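Putative periplasmic protein (Bacteroides eggerthii, PDB 4HBR) is of unknown function but is a probable periplasmic protein with a beta-lactamase-inhibitor-like fold of antiparallel strands and short helices. Local coordinates at residues W24-V32 with V44-V53. Residues are numbered along the deposited sequence; the frame is centred on the assembly and turned at random.
Sequences WSQDKAYYV and VWFTPDAEWV
Trp-45 lays one face of its indole against Val-32, whose CG2 sits 3.6 Å from the centroid of the five-membered ring, 19° off the normal, in a CH-pi contact. CG1 of the same valine covers the middle of that face, and the two side chains point the same way from a non-hydrogen-bonded pair of the antiparallel strands 30-37 and 40-46. With CG anti to its carbonyl carbon (chi1 -78°), the indole reaches over Val-32 to the first strand of the sheet, where its NE1 gives Asp-27 OD2 a nearly straight 2.9 Å hydrogen bond. The acceptor lies in the ring plane and is met on its anti side; it also takes the backbone N-H of Ala-136. At the indole edge, Tyr-30 CB comes within 3.8 Å of Trp-45 CD1, while the phenol crosses Val-53 of the next strand, CE1 to CG2 3.6 Å.

Tyr-31 and Phe-46 form the hydrogen-bonded pair: Tyr-31 N donates to Phe-46 O at 2.9 Å, and Phe-46 N donates back to Tyr-31 O at 2.8 Å. On their face, Trp-24 CZ3 meets Phe-46 CD2 at 3.9 Å, and Leu-12 of helix 6-15 touches both side chains. The Tyr-31 edge, through CE2, rests on Pro-48 in the type I turn 47-50. The two N-H groups on the buried Asp-27 oxygen probably favour its charged form, while the NE1 bond and Val-32 hold the indole's rotation; one oxygen thus links strands 23-27 and 40-46, across strand 30-37, to the C-terminal segment.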
# COMPACT_ATOMS: atom_id res chain seq x y z
N TRP A 24 -2.23 10.45 -12.29
CA TRP A 24 -3.57 10.25 -11.79
C TRP A 24 -4.28 9.14 -12.53
O TRP A 24 -4.16 9.03 -13.76
CB TRP A 24 -4.39 11.54 -11.89
CG TRP A 24 -3.93 12.64 -10.98
CD1 TRP A 24 -3.13 13.69 -11.32
CD2 TRP A 24 -4.30 12.83 -9.61
NE1 TRP A 24 -2.97 14.53 -10.24
CE2 TRP A 24 -3.68 14.03 -9.18
CE3 TRP A 24 -5.10 12.12 -8.70
CZ2 TRP A 24 -3.82 14.52 -7.87
CZ3 TRP A 24 -5.26 12.62 -7.41
CH2 TRP A 24 -4.62 13.80 -7.00
N SER A 25 -5.02 8.33 -11.77
CA SER A 25 -5.82 7.21 -12.28
C SER A 25 -7.06 7.02 -11.42
O SER A 25 -7.19 7.66 -10.38
CB SER A 25 -4.99 5.92 -12.31
OG SER A 25 -4.67 5.46 -11.00
N GLN A 26 -7.99 6.18 -11.87
CA GLN A 26 -9.20 5.90 -11.12
C GLN A 26 -9.18 4.48 -10.59
O GLN A 26 -8.67 3.58 -11.26
CB GLN A 26 -10.46 6.17 -11.96
CG GLN A 26 -10.87 7.64 -11.96
CD GLN A 26 -12.29 7.84 -12.39
OE1 GLN A 26 -13.24 7.39 -11.73
NE2 GLN A 26 -12.47 8.55 -13.50
N ASP A 27 -9.69 4.29 -9.38
CA ASP A 27 -9.80 2.98 -8.73
C ASP A 27 -11.16 2.97 -8.08
O ASP A 27 -11.35 3.58 -7.03
CB ASP A 27 -8.64 2.74 -7.73
CG ASP A 27 -8.64 1.39 -7.00
OD1 ASP A 27 -9.38 0.47 -7.44
OD2 ASP A 27 -7.91 1.26 -6.01
N LYS A 28 -12.14 2.34 -8.76
CA LYS A 28 -13.56 2.26 -8.36
C LYS A 28 -14.09 3.72 -8.35
O LYS A 28 -13.94 4.40 -9.36
CB LYS A 28 -13.77 1.49 -7.03
CG LYS A 28 -13.05 0.14 -6.94
CD LYS A 28 -14.00 -1.02 -7.01
CE LYS A 28 -13.25 -2.33 -6.95
NZ LYS A 28 -12.45 -2.61 -8.18
N ALA A 29 -14.65 4.24 -7.23
CA ALA A 29 -15.10 5.65 -7.25
C ALA A 29 -14.00 6.61 -6.72
O ALA A 29 -14.27 7.79 -6.47
CB ALA A 29 -16.38 5.82 -6.46
N TYR A 30 -12.77 6.12 -6.60
CA TYR A 30 -11.68 6.97 -6.11
C TYR A 30 -10.72 7.42 -7.20
O TYR A 30 -10.49 6.70 -8.16
CB TYR A 30 -10.88 6.23 -5.02
CG TYR A 30 -11.76 5.73 -3.89
CD1 TYR A 30 -12.20 6.59 -2.90
CD2 TYR A 30 -12.20 4.41 -3.86
CE1 TYR A 30 -13.06 6.15 -1.89
CE2 TYR A 30 -13.04 3.95 -2.84
CZ TYR A 30 -13.46 4.82 -1.85
OH TYR A 30 -14.26 4.39 -0.82
N TYR A 31 -10.12 8.61 -6.99
CA TYR A 31 -9.02 9.18 -7.79
C TYR A 31 -7.74 8.83 -7.05
O TYR A 31 -7.69 9.00 -5.84
CB TYR A 31 -9.16 10.70 -8.01
CG TYR A 31 -10.34 11.07 -8.88
CD1 TYR A 31 -10.25 10.97 -10.27
CD2 TYR A 31 -11.54 11.49 -8.33
CE1 TYR A 31 -11.34 11.30 -11.09
CE2 TYR A 31 -12.63 11.81 -9.13
CZ TYR A 31 -12.53 11.72 -10.52
OH TYR A 31 -13.59 12.05 -11.32
N VAL A 32 -6.73 8.29 -7.76
CA VAL A 32 -5.48 7.88 -7.13
C VAL A 32 -4.30 8.67 -7.69
O VAL A 32 -4.06 8.68 -8.91
CB VAL A 32 -5.21 6.36 -7.24
CG1 VAL A 32 -4.04 5.94 -6.36
CG2 VAL A 32 -6.46 5.54 -6.92
N VAL A 44 -2.07 7.96 -3.11
CA VAL A 44 -3.07 8.60 -2.24
C VAL A 44 -4.42 8.51 -2.94
O VAL A 44 -4.53 8.93 -4.09
CB VAL A 44 -2.70 10.07 -1.83
CG1 VAL A 44 -3.67 10.62 -0.77
CG2 VAL A 44 -1.28 10.16 -1.31
N TRP A 45 -5.44 7.95 -2.26
CA TRP A 45 -6.82 7.79 -2.75
C TRP A 45 -7.67 8.95 -2.29
O TRP A 45 -7.61 9.34 -1.12
CB TRP A 45 -7.45 6.47 -2.27
CG TRP A 45 -7.01 5.24 -3.00
CD1 TRP A 45 -7.78 4.48 -3.84
CD2 TRP A 45 -5.72 4.62 -2.96
NE1 TRP A 45 -7.05 3.40 -4.30
CE2 TRP A 45 -5.78 3.47 -3.79
CE3 TRP A 45 -4.53 4.88 -2.25
CZ2 TRP A 45 -4.68 2.62 -3.97
CZ3 TRP A 45 -3.47 4.00 -2.38
CH2 TRP A 45 -3.53 2.91 -3.26
N PHE A 46 -8.50 9.46 -3.18
CA PHE A 46 -9.41 10.58 -2.92
C PHE A 46 -10.82 10.28 -3.38
O PHE A 46 -11.00 9.69 -4.44
CB PHE A 46 -8.93 11.85 -3.67
CG PHE A 46 -7.66 12.48 -3.14
CD1 PHE A 46 -7.71 13.45 -2.15
CD2 PHE A 46 -6.42 12.12 -3.67
CE1 PHE A 46 -6.53 14.02 -1.66
CE2 PHE A 46 -5.24 12.71 -3.19
CZ PHE A 46 -5.30 13.64 -2.17
N THR A 47 -11.82 10.78 -2.63
CA THR A 47 -13.21 10.75 -3.07
C THR A 47 -13.36 11.88 -4.10
O THR A 47 -12.55 12.82 -4.08
CB THR A 47 -14.20 10.93 -1.90
OG1 THR A 47 -14.05 12.23 -1.34
CG2 THR A 47 -14.09 9.85 -0.84
N PRO A 48 -14.41 11.89 -4.97
CA PRO A 48 -14.56 13.01 -5.91
C PRO A 48 -14.73 14.38 -5.21
O PRO A 48 -14.49 15.42 -5.84
CB PRO A 48 -15.81 12.63 -6.72
CG PRO A 48 -15.86 11.14 -6.62
CD PRO A 48 -15.45 10.87 -5.20
N ASP A 49 -15.08 14.38 -3.89
CA ASP A 49 -15.25 15.58 -3.07
C ASP A 49 -13.92 16.03 -2.41
O ASP A 49 -13.94 16.85 -1.48
CB ASP A 49 -16.33 15.35 -2.00
CG ASP A 49 -17.73 15.21 -2.57
OD1 ASP A 49 -18.21 16.17 -3.24
OD2 ASP A 49 -18.37 14.16 -2.35
N ALA A 50 -12.77 15.52 -2.93
CA ALA A 50 -11.39 15.83 -2.52
C ALA A 50 -11.06 15.44 -1.06
O ALA A 50 -10.20 16.07 -0.43
CB ALA A 50 -11.07 17.31 -2.75
N GLU A 51 -11.67 14.37 -0.55
CA GLU A 51 -11.38 13.85 0.79
C GLU A 51 -10.41 12.67 0.63
O GLU A 51 -10.74 11.73 -0.10
CB GLU A 51 -12.66 13.41 1.53
CG GLU A 51 -13.77 14.45 1.62
CD GLU A 51 -15.21 13.96 1.53
OE1 GLU A 51 -15.46 12.86 0.97
OE2 GLU A 51 -16.10 14.70 1.99
N TRP A 52 -9.24 12.73 1.26
CA TRP A 52 -8.29 11.61 1.16
C TRP A 52 -8.80 10.47 2.08
O TRP A 52 -9.32 10.75 3.17
CB TRP A 52 -6.83 12.03 1.46
CG TRP A 52 -6.46 12.11 2.92
CD1 TRP A 52 -6.59 13.20 3.74
CD2 TRP A 52 -5.84 11.07 3.71
NE1 TRP A 52 -6.10 12.91 5.00
CE2 TRP A 52 -5.63 11.61 5.00
CE3 TRP A 52 -5.42 9.75 3.44
CZ2 TRP A 52 -5.04 10.86 6.03
CZ3 TRP A 52 -4.84 9.02 4.46
CH2 TRP A 52 -4.65 9.57 5.74
N VAL A 53 -8.74 9.22 1.60
CA VAL A 53 -9.28 8.06 2.32
C VAL A 53 -8.21 7.00 2.58
O VAL A 53 -8.41 6.12 3.41
CB VAL A 53 -10.52 7.46 1.60
CG1 VAL A 53 -11.72 8.42 1.63
CG2 VAL A 53 -10.21 7.05 0.17